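Local structure of putative glycosidase ph117-related (Bacteroides thetaiotaomicron, 5A7V) at residues A[49-54]-A[370-375]; A[76-81]-A[348-353]; A[89-94]-A[109-114]. The protein probably cleaves beta-mannosidic linkages as a member of glycoside hydrolase family 130, and binds mannose in its pocket. All coordinates share one frame; numbering follows the deposited sequence.

From the N terminus, residues 49-54 come first and pair with the strand 370-375 near the C terminus, so interaction 1 closes a loop around most of the chain. Inside it, interaction 2 sets strand 76-81 beside strand 348-353, and inside that, interaction 3 pairs 89-94 with 109-114; the three are nested and none cross. In the five-bladed beta-propeller expected of this family, interaction 3 is internal to the first blade, interaction 2 joins inner strands of the first and last blades, and interaction 1 adds the N-terminal loop to the last blade. Ile-52 packs on Tyr-92, and Phe-77 and Ala-80 hydrogen-bond to strand 89-94.

Interaction 1. Residues A[49-54]-A[370-375]; sequences NPVISP and VGMAIY. With SO4 (sulfate ion), chain F.
CG of Asn-49 lies anti to its carbonyl carbon (chi1 -75°), and this turns the side-chain amide onto the backbone of Met-372. Met-372 carries its own CG between the backbone N and the carbonyl carbon (chi1 68°), bringing that methylene against Val-51. The amide of Asn-49 grips one residue twice. Its OD1 accepts from Met-372 N at 2.9 Å, with the donor tilted out of the carbonyl plane. Its ND2 donates a hydrogen bond to Met-372 O, also at 2.9 Å, and this bond lies in the amide plane and meets a lone pair of the oxygen. The side chain thus acts as a neighbouring strand would, and its rotation is fixed from both ends. After the cis peptide before Pro-50, the backbone takes over. Val-51 N donates to Val-370 O at 2.8 Å, and Ile-52 N reaches the same oxygen only weakly at 3.4 Å. Two successive residues facing one make a classic beta bulge, which includes the single antiparallel bridge of Ile-52 with Val-370. That bridge is completed by Val-370 N donating to Ile-52 O at 3.0 Å and a nearly straight 169°. In the propeller, a segment from near the N terminus is in this way added to the edge of the last blade, outside strand 369-375, consistent with the ring closure known from such folds. Met-372 also packs on Tyr-360 and Tyr-362 of the neighbouring strand 358-365. CG1 of Val-51 meets CG of Met-372 at 3.6 Å, the two side chains crossing at about a right angle, while the CB atoms of Ile-52 and Val-370 stand 3.8 Å apart. Beyond the bridge, Ser-53 N donates to O2 of a sulfate, probably from the crystallisation liquor, which Arg-122 holds as well.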
loop_
_atom_site.group_PDB
_atom_site.type_symbol
_atom_site.label_atom_id
_atom_site.label_comp_id
_atom_site.label_asym_id
_atom_site.label_seq_id
_atom_site.Cartn_x
_atom_site.Cartn_y
_atom_site.Cartn_z
ATOM N N ASN A 49 -12.278 7.755 -12.149
ATOM C CA ASN A 49 -10.954 8.106 -11.690
ATOM C C ASN A 49 -10.432 9.383 -12.310
ATOM O O ASN A 49 -10.757 9.655 -13.487
ATOM C CB ASN A 49 -9.954 6.988 -11.996
ATOM C CG ASN A 49 -10.089 5.777 -11.046
ATOM O OD1 ASN A 49 -10.447 5.908 -9.880
ATOM N ND2 ASN A 49 -9.737 4.635 -11.525
ATOM N N PRO A 50 -9.569 10.108 -11.599
ATOM C CA PRO A 50 -9.165 9.855 -10.211
ATOM C C PRO A 50 -10.256 10.207 -9.195
ATOM O O PRO A 50 -11.012 11.165 -9.394
ATOM C CB PRO A 50 -7.979 10.787 -10.019
ATOM C CG PRO A 50 -8.208 11.900 -10.958
ATOM C CD PRO A 50 -8.892 11.295 -12.158
ATOM N N VAL A 51 -10.334 9.433 -8.119
ATOM C CA VAL A 51 -11.377 9.660 -7.132
ATOM C C VAL A 51 -10.981 10.701 -6.114
ATOM O O VAL A 51 -11.887 11.277 -5.515
ATOM C CB VAL A 51 -11.880 8.362 -6.477
ATOM C CG1 VAL A 51 -12.582 7.473 -7.490
ATOM C CG2 VAL A 51 -10.771 7.626 -5.756
ATOM N N ILE A 52 -9.687 10.910 -5.854
ATOM C CA ILE A 52 -9.197 11.956 -4.954
ATOM C C ILE A 52 -8.047 12.693 -5.655
ATOM O O ILE A 52 -7.077 12.059 -6.055
ATOM C CB ILE A 52 -8.784 11.433 -3.550
ATOM C CG1 ILE A 52 -9.980 10.713 -2.856
ATOM C CG2 ILE A 52 -8.218 12.573 -2.708
ATOM C CD1 ILE A 52 -9.679 9.924 -1.617
ATOM N N SER A 53 -8.194 14.018 -5.780
ATOM C CA SER A 53 -7.212 14.892 -6.380
ATOM C C SER A 53 -6.866 16.031 -5.402
ATOM O O SER A 53 -7.673 16.337 -4.497
ATOM C CB SER A 53 -7.753 15.524 -7.674
ATOM O OG SER A 53 -8.045 14.539 -8.657
ATOM N N PRO A 54 -5.732 16.699 -5.606
ATOM C CA PRO A 54 -5.380 17.834 -4.768
ATOM C C PRO A 54 -6.424 18.945 -4.741
ATOM O O PRO A 54 -7.189 19.133 -5.714
ATOM C CB PRO A 54 -4.077 18.349 -5.372
ATOM C CG PRO A 54 -3.492 17.181 -6.022
ATOM C CD PRO A 54 -4.630 16.333 -6.510
ATOM N N VAL A 370 -5.341 9.660 -6.415
ATOM C CA VAL A 370 -5.845 8.364 -5.928
ATOM C C VAL A 370 -6.827 7.788 -6.939
ATOM O O VAL A 370 -7.774 8.489 -7.365
ATOM C CB VAL A 370 -6.571 8.485 -4.559
ATOM C CG1 VAL A 370 -7.155 7.132 -4.115
ATOM C CG2 VAL A 370 -5.606 9.019 -3.500
ATOM N N GLY A 371 -6.637 6.514 -7.282
ATOM C CA GLY A 371 -7.550 5.795 -8.146
ATOM C C GLY A 371 -8.163 4.620 -7.411
ATOM O O GLY A 371 -7.647 4.163 -6.369
ATOM N N MET A 372 -9.237 4.098 -7.998
ATOM C CA MET A 372 -9.866 2.890 -7.501
ATOM C C MET A 372 -10.257 1.951 -8.636
ATOM O O MET A 372 -10.424 2.384 -9.807
ATOM C CB MET A 372 -10.999 3.238 -6.550
ATOM C CG MET A 372 -12.163 3.893 -7.146
ATOM S SD MET A 372 -13.320 2.816 -8.000
ATOM C CE MET A 372 -13.637 1.554 -6.865
ATOM N N ALA A 373 -10.446 0.682 -8.289
ATOM C CA ALA A 373 -10.964 -0.314 -9.245
ATOM C C ALA A 373 -11.657 -1.444 -8.447
ATOM O O ALA A 373 -11.370 -1.603 -7.235
ATOM C CB ALA A 373 -9.825 -0.865 -10.113
ATOM N N ILE A 374 -12.557 -2.177 -9.088
ATOM C CA ILE A 374 -13.406 -3.173 -8.397
ATOM C C ILE A 374 -13.210 -4.550 -9.018
ATOM O O ILE A 374 -13.359 -4.717 -10.242
ATOM C CB ILE A 374 -14.901 -2.799 -8.447
ATOM C CG1 ILE A 374 -15.155 -1.391 -7.924
ATOM C CG2 ILE A 374 -15.729 -3.841 -7.665
ATOM C CD1 ILE A 374 -16.579 -0.899 -8.109
ATOM N N TYR A 375 -12.927 -5.549 -8.178
ATOM C CA TYR A 375 -12.972 -6.963 -8.542
ATOM C C TYR A 375 -14.273 -7.516 -7.970
ATOM O O TYR A 375 -14.466 -7.547 -6.731
ATOM C CB TYR A 375 -11.759 -7.716 -7.994
ATOM C CG TYR A 375 -11.889 -9.216 -7.931
ATOM C CD1 TYR A 375 -12.359 -9.952 -9.011
ATOM C CD2 TYR A 375 -11.536 -9.910 -6.757
ATOM C CE1 TYR A 375 -12.461 -11.336 -8.930
ATOM C CE2 TYR A 375 -11.640 -11.276 -6.688
ATOM C CZ TYR A 375 -12.119 -11.999 -7.730
ATOM O OH TYR A 375 -12.170 -13.352 -7.625
HETATM S S SO4 F . -12.213 15.793 -5.723
HETATM O O1 SO4 F . -12.687 15.478 -4.332
HETATM O O2 SO4 F . -10.919 15.110 -5.959
HETATM O O3 SO4 F . -12.071 17.266 -5.858
HETATM O O4 SO4 F . -13.206 15.296 -6.721
#

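Interaction 2. Residues A[76-81]-A[348-353]; sequences TFNPAA and FIEGMV. With MAN (alpha-D-mannopyranose), chain E.
Asn-78 reaches from strand 76-81 across both Glu-350 and Phe-348 to the sugar. Its CG sits anti to its carbonyl carbon (chi1 -66°), which sends the amide toward the mannose. Starting at the root, CB lies 3.2 Å from OE1 of Glu-350, whose extended chain crosses that of the asparagine at about a right angle. CG comes next, 3.7 Å from CD2 of Phe-348. OD1 then rests against the same residue, 3.6 Å from its CB, and the amide and ring planes are 28° apart. At the tip, ND2 donates to O4 of the mannose of chain E at 3.0 Å along an almost straight 171°. Asp-146 also bonds ND2 and, with its other oxygen, the sugar, so it probably helps hold the amide in place. The Phe-348 ring meanwhile lays one face against C2 and C3 of the mannose, a hydrophobic platform of the kind common in sugar pockets. Farther along, the two strands run roughly parallel as inner strands of the first and last propeller blades, without a direct hydrogen bond between them. Glu-350 and Gly-351 form a classic beta bulge opposite Tyr-362, and the glycine passes close to Ala-81. One water accepts from Met-352 N at 2.9 Å and reaches Ala-81 O; another, bound by Glu-350 O, is held weakly by Ala-81 N. The methyl of Ala-81 touches CG2 of Val-353 at 3.7 Å. Of Glu-350, OE1 is buried with no partner in the model, at the edge of the Phe-348 ring and in its plane. OE2 lies 3.2 Å from Asn-78 O, acceptor against acceptor, and a long, weak ion pair joins it to Arg-148. Water and packing, not direct bonds, therefore join the two strands.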
loop_
_atom_site.group_PDB
_atom_site.type_symbol
_atom_site.label_atom_id
_atom_site.label_comp_id
_atom_site.label_asym_id
_atom_site.label_seq_id
_atom_site.Cartn_x
_atom_site.Cartn_y
_atom_site.Cartn_z
ATOM N N THR A 76 -2.125 14.046 -4.032
ATOM C CA THR A 76 -2.901 13.217 -3.101
ATOM C C THR A 76 -2.862 11.782 -3.652
ATOM O O THR A 76 -3.341 11.524 -4.771
ATOM C CB THR A 76 -4.361 13.677 -2.984
ATOM O OG1 THR A 76 -4.976 13.791 -4.268
ATOM C CG2 THR A 76 -4.437 14.991 -2.273
ATOM N N PHE A 77 -2.269 10.834 -2.924
ATOM C CA PHE A 77 -1.903 9.540 -3.522
ATOM C C PHE A 77 -1.816 8.476 -2.425
ATOM O O PHE A 77 -2.435 8.626 -1.369
ATOM C CB PHE A 77 -0.658 9.690 -4.463
ATOM C CG PHE A 77 0.617 10.186 -3.831
ATOM C CD1 PHE A 77 0.739 11.503 -3.389
ATOM C CD2 PHE A 77 1.740 9.359 -3.726
ATOM C CE1 PHE A 77 1.936 11.970 -2.901
ATOM C CE2 PHE A 77 2.942 9.808 -3.240
ATOM C CZ PHE A 77 3.046 11.133 -2.815
ATOM N N ASN A 78 -1.154 7.369 -2.731
ATOM C CA ASN A 78 -0.794 6.252 -1.825
ATOM C C ASN A 78 -1.672 6.131 -0.576
ATOM O O ASN A 78 -1.276 6.589 0.496
ATOM C CB ASN A 78 0.679 6.345 -1.502
ATOM C CG ASN A 78 1.553 6.097 -2.731
ATOM O OD1 ASN A 78 1.056 5.952 -3.849
ATOM N ND2 ASN A 78 2.843 6.121 -2.514
ATOM N N PRO A 79 -2.845 5.519 -0.786
ATOM C CA PRO A 79 -3.893 5.533 0.247
ATOM C C PRO A 79 -4.023 4.232 1.017
ATOM O O PRO A 79 -3.780 3.141 0.494
ATOM C CB PRO A 79 -5.160 5.721 -0.594
ATOM C CG PRO A 79 -4.868 4.929 -1.824
ATOM C CD PRO A 79 -3.416 5.118 -2.081
ATOM N N ALA A 80 -4.452 4.340 2.286
ATOM C CA ALA A 80 -5.002 3.194 3.028
ATOM C C ALA A 80 -6.505 3.176 2.808
ATOM O O ALA A 80 -7.110 4.216 2.532
ATOM C CB ALA A 80 -4.724 3.354 4.510
ATOM N N ALA A 81 -7.122 2.015 3.018
ATOM C CA ALA A 81 -8.556 1.888 2.913
ATOM C C ALA A 81 -9.030 0.865 3.908
ATOM O O ALA A 81 -8.382 -0.146 4.130
ATOM C CB ALA A 81 -9.014 1.547 1.511
ATOM N N PHE A 348 0.148 2.284 -7.629
ATOM C CA PHE A 348 0.781 1.824 -6.385
ATOM C C PHE A 348 -0.315 1.319 -5.432
ATOM O O PHE A 348 -1.006 2.107 -4.796
ATOM C CB PHE A 348 1.599 2.940 -5.754
ATOM C CG PHE A 348 2.529 2.471 -4.684
ATOM C CD1 PHE A 348 3.763 1.887 -4.994
ATOM C CD2 PHE A 348 2.135 2.533 -3.327
ATOM C CE1 PHE A 348 4.590 1.401 -4.014
ATOM C CE2 PHE A 348 2.982 2.064 -2.359
ATOM C CZ PHE A 348 4.193 1.507 -2.667
ATOM N N ILE A 349 -0.515 -0.001 -5.432
ATOM C CA ILE A 349 -1.631 -0.591 -4.728
ATOM C C ILE A 349 -1.374 -0.657 -3.241
ATOM O O ILE A 349 -0.294 -1.031 -2.797
ATOM C CB ILE A 349 -2.023 -1.939 -5.350
ATOM C CG1 ILE A 349 -0.918 -2.994 -5.266
ATOM C CG2 ILE A 349 -2.529 -1.764 -6.777
ATOM C CD1 ILE A 349 -1.411 -4.424 -5.370
ATOM N N GLU A 350 -2.415 -0.282 -2.475
ATOM C CA GLU A 350 -2.168 -0.024 -1.068
ATOM C C GLU A 350 -3.385 -0.215 -0.162
ATOM O O GLU A 350 -3.165 -0.447 1.053
ATOM C CB GLU A 350 -1.607 1.372 -0.924
ATOM C CG GLU A 350 -1.013 1.710 0.423
ATOM C CD GLU A 350 -0.238 3.009 0.407
ATOM O OE1 GLU A 350 0.432 3.337 -0.597
ATOM O OE2 GLU A 350 -0.202 3.760 1.430
ATOM N N GLY A 351 -4.601 -0.107 -0.674
ATOM C CA GLY A 351 -5.794 -0.323 0.138
ATOM C C GLY A 351 -6.754 -1.287 -0.530
ATOM O O GLY A 351 -6.864 -1.280 -1.774
ATOM N N MET A 352 -7.456 -2.102 0.264
ATOM C CA MET A 352 -8.473 -2.973 -0.278
ATOM C C MET A 352 -9.600 -3.072 0.737
ATOM O O MET A 352 -9.318 -3.226 1.948
ATOM C CB MET A 352 -7.972 -4.397 -0.527
ATOM C CG MET A 352 -7.047 -4.551 -1.654
ATOM S SD MET A 352 -6.413 -6.248 -1.807
ATOM C CE MET A 352 -7.754 -7.225 -2.485
ATOM N N VAL A 353 -10.822 -3.056 0.259
ATOM C CA VAL A 353 -11.985 -3.242 1.168
ATOM C C VAL A 353 -12.903 -4.278 0.538
ATOM O O VAL A 353 -13.251 -4.173 -0.632
ATOM C CB VAL A 353 -12.770 -1.937 1.454
ATOM C CG1 VAL A 353 -13.711 -2.143 2.646
ATOM C CG2 VAL A 353 -11.854 -0.767 1.737
HETATM C C1 MAN E . 8.530 4.023 -3.227
HETATM C C2 MAN E . 7.118 3.793 -2.645
HETATM C C3 MAN E . 6.150 4.990 -2.697
HETATM C C4 MAN E . 6.231 5.715 -4.053
HETATM C C5 MAN E . 7.267 5.090 -5.006
HETATM C C6 MAN E . 7.461 5.920 -6.295
HETATM O O1 MAN E . 9.195 2.722 -3.681
HETATM O O2 MAN E . 7.329 3.408 -1.279
HETATM O O3 MAN E . 6.419 5.955 -1.698
HETATM O O4 MAN E . 4.921 5.701 -4.583
HETATM O O5 MAN E . 8.529 5.024 -4.269
HETATM O O6 MAN E . 7.978 7.214 -5.957
HETATM O O HOH W 1 -4.699 -0.174 3.539
HETATM O O HOH W 2 -6.675 -1.979 3.059
#

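Interaction 3. Residues A[89-94]-A[109-114]; sequences VVLYRA and LGYATS. With MAN (alpha-D-mannopyranose), chain D; BMA (beta-D-mannopyranose), chain C.
Val-90 with Ala-112 and Tyr-92 with Gly-110 are the hydrogen-bonded pairs of this antiparallel ladder, each closed by two backbone bonds; Val-90 N to Ala-112 O spans 2.9 Å. CA-H...O contacts fill in between, the shortest from Leu-91 CA to Gly-110 O at 3.0 Å. CH-pi contacts come on both faces of the sheet. Tyr-92 places CG between its backbone N and carbonyl carbon (chi1 53°), folding the ring over the glycine opposite; Gly-110 CA stands 3.6 Å from the ring centroid, almost on its normal. On the other face, CG1 of Val-89 lies over the ring of Tyr-111, 4.0 Å from its centroid, and CD1 of Leu-91 meets CD2 of the same ring obliquely. Side-chain polar contacts come from Arg-93 and Tyr-92. The fully extended Arg-93 presents its guanidinium edge-on to a mannose modelled in both anomers: NH1 donates to O3 of the alpha form at 3.0 Å, and NH2 to its O4 at 2.8 Å. Glu-95, Asp-146 and Ser-107 hold the same group, probably positioning it for the sugar. Tyr-92 OH bonds Glu-72 and Arg-122. The hairpin forms the middle of the first blade's four-stranded sheet, with strand 75-84 beside 87-95 and strand 121-122 beside 107-114; Leu-91 and Leu-109 pack on Met-159 of strand 157-164, in the next sheet.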
loop_
_atom_site.group_PDB
_atom_site.type_symbol
_atom_site.label_atom_id
_atom_site.label_comp_id
_atom_site.label_asym_id
_atom_site.label_seq_id
_atom_site.Cartn_x
_atom_site.Cartn_y
_atom_site.Cartn_z
ATOM N N VAL A 89 -13.729 3.918 4.159
ATOM C CA VAL A 89 -12.936 5.037 4.620
ATOM C C VAL A 89 -11.556 4.937 3.983
ATOM O O VAL A 89 -10.905 3.884 4.058
ATOM C CB VAL A 89 -12.847 5.115 6.145
ATOM C CG1 VAL A 89 -11.999 6.296 6.606
ATOM C CG2 VAL A 89 -14.250 5.245 6.707
ATOM N N VAL A 90 -11.115 6.039 3.387
ATOM C CA VAL A 90 -9.793 6.139 2.821
ATOM C C VAL A 90 -8.991 7.184 3.598
ATOM O O VAL A 90 -9.487 8.306 3.864
ATOM C CB VAL A 90 -9.874 6.507 1.316
ATOM C CG1 VAL A 90 -8.536 6.995 0.750
ATOM C CG2 VAL A 90 -10.391 5.335 0.530
ATOM N N LEU A 91 -7.751 6.834 3.940
ATOM C CA LEU A 91 -6.750 7.785 4.449
ATOM C C LEU A 91 -5.700 7.955 3.350
ATOM O O LEU A 91 -4.983 7.014 3.038
ATOM C CB LEU A 91 -6.126 7.360 5.773
ATOM C CG LEU A 91 -6.893 7.761 7.058
ATOM C CD1 LEU A 91 -8.227 7.032 7.158
ATOM C CD2 LEU A 91 -6.046 7.629 8.293
ATOM N N TYR A 92 -5.682 9.140 2.764
ATOM C CA TYR A 92 -4.838 9.402 1.586
ATOM C C TYR A 92 -3.588 10.184 1.966
ATOM O O TYR A 92 -3.627 11.119 2.782
ATOM C CB TYR A 92 -5.595 10.093 0.447
ATOM C CG TYR A 92 -6.342 11.387 0.800
ATOM C CD1 TYR A 92 -7.672 11.367 1.290
ATOM C CD2 TYR A 92 -5.748 12.638 0.651
ATOM C CE1 TYR A 92 -8.348 12.532 1.553
ATOM C CE2 TYR A 92 -6.445 13.805 0.899
ATOM C CZ TYR A 92 -7.748 13.753 1.326
ATOM O OH TYR A 92 -8.452 14.916 1.598
ATOM N N ARG A 93 -2.459 9.819 1.345
ATOM C CA ARG A 93 -1.228 10.586 1.504
ATOM C C ARG A 93 -1.387 11.927 0.776
ATOM O O ARG A 93 -1.583 11.924 -0.428
ATOM C CB ARG A 93 -0.043 9.804 0.940
ATOM C CG ARG A 93 1.279 10.519 1.096
ATOM C CD ARG A 93 2.454 9.775 0.475
ATOM N NE ARG A 93 3.667 10.527 0.540
ATOM C CZ ARG A 93 4.851 10.112 0.075
ATOM N NH1 ARG A 93 5.030 8.849 -0.341
ATOM N NH2 ARG A 93 5.861 10.973 -0.007
ATOM N N ALA A 94 -1.193 13.027 1.468
ATOM C CA ALA A 94 -1.320 14.355 0.909
ATOM C C ALA A 94 -0.046 15.118 1.136
ATOM O O ALA A 94 0.549 15.095 2.221
ATOM C CB ALA A 94 -2.456 15.095 1.571
ATOM N N LEU A 109 -1.970 12.745 6.369
ATOM C CA LEU A 109 -3.034 11.893 5.880
ATOM C C LEU A 109 -4.398 12.561 5.920
ATOM O O LEU A 109 -4.861 13.003 6.989
ATOM C CB LEU A 109 -3.078 10.581 6.662
ATOM C CG LEU A 109 -1.755 9.821 6.728
ATOM C CD1 LEU A 109 -2.001 8.460 7.420
ATOM C CD2 LEU A 109 -1.046 9.653 5.384
ATOM N N GLY A 110 -5.058 12.610 4.776
ATOM C CA GLY A 110 -6.436 13.048 4.658
ATOM C C GLY A 110 -7.399 11.911 4.986
ATOM O O GLY A 110 -7.000 10.749 4.987
ATOM N N TYR A 111 -8.659 12.273 5.221
ATOM C CA TYR A 111 -9.715 11.329 5.618
ATOM C C TYR A 111 -10.926 11.528 4.707
ATOM O O TYR A 111 -11.407 12.669 4.539
ATOM C CB TYR A 111 -10.065 11.612 7.085
ATOM C CG TYR A 111 -11.151 10.765 7.672
ATOM C CD1 TYR A 111 -12.504 11.008 7.439
ATOM C CD2 TYR A 111 -10.821 9.707 8.513
ATOM C CE1 TYR A 111 -13.467 10.192 8.044
ATOM C CE2 TYR A 111 -11.781 8.920 9.106
ATOM C CZ TYR A 111 -13.092 9.143 8.852
ATOM O OH TYR A 111 -14.035 8.336 9.435
ATOM N N ALA A 112 -11.434 10.459 4.139
ATOM C CA ALA A 112 -12.589 10.543 3.246
ATOM C C ALA A 112 -13.471 9.299 3.426
ATOM O O ALA A 112 -12.962 8.203 3.614
ATOM C CB ALA A 112 -12.079 10.647 1.805
ATOM N N THR A 113 -14.781 9.487 3.295
ATOM C CA THR A 113 -15.728 8.406 3.468
ATOM C C THR A 113 -16.633 8.277 2.256
ATOM O O THR A 113 -16.965 9.276 1.588
ATOM C CB THR A 113 -16.596 8.592 4.737
ATOM O OG1 THR A 113 -17.519 9.663 4.554
ATOM C CG2 THR A 113 -15.740 8.921 5.907
ATOM N N SER A 114 -17.070 7.056 1.986
ATOM C CA SER A 114 -17.927 6.792 0.807
ATOM C C SER A 114 -18.864 5.597 1.057
ATOM O O SER A 114 -18.448 4.622 1.710
ATOM C CB SER A 114 -17.052 6.492 -0.403
ATOM O OG SER A 114 -17.831 6.206 -1.514
HETATM C C1 MAN D . 11.189 7.893 -1.608
HETATM C C2 MAN D . 9.813 7.617 -2.043
HETATM C C3 MAN D . 9.028 8.822 -1.576
HETATM C C4 MAN D . 9.189 9.148 -0.096
HETATM C C5 MAN D . 10.649 9.130 0.320
HETATM C C6 MAN D . 10.831 8.962 1.813
HETATM O O1 MAN D . 11.886 8.862 -2.293
HETATM O O2 MAN D . 9.239 6.483 -1.403
HETATM O O3 MAN D . 7.617 8.693 -1.808
HETATM O O4 MAN D . 8.658 10.458 0.175
HETATM O O5 MAN D . 11.350 8.047 -0.259
HETATM O O6 MAN D . 10.233 7.763 2.318
HETATM C C1 BMA C . 11.115 7.874 -1.770
HETATM C C2 BMA C . 9.623 7.900 -2.119
HETATM C C3 BMA C . 8.996 9.128 -1.499
HETATM C C4 BMA C . 9.291 9.173 -0.013
HETATM C C5 BMA C . 10.772 8.910 0.281
HETATM C C6 BMA C . 11.066 8.785 1.764
HETATM O O1 BMA C . 11.864 6.807 -2.327
HETATM O O2 BMA C . 8.961 6.747 -1.580
HETATM O O3 BMA C . 7.542 9.219 -1.749
HETATM O O4 BMA C . 8.917 10.480 0.454
HETATM O O5 BMA C . 11.270 7.711 -0.356
HETATM O O6 BMA C . 10.322 7.737 2.394
#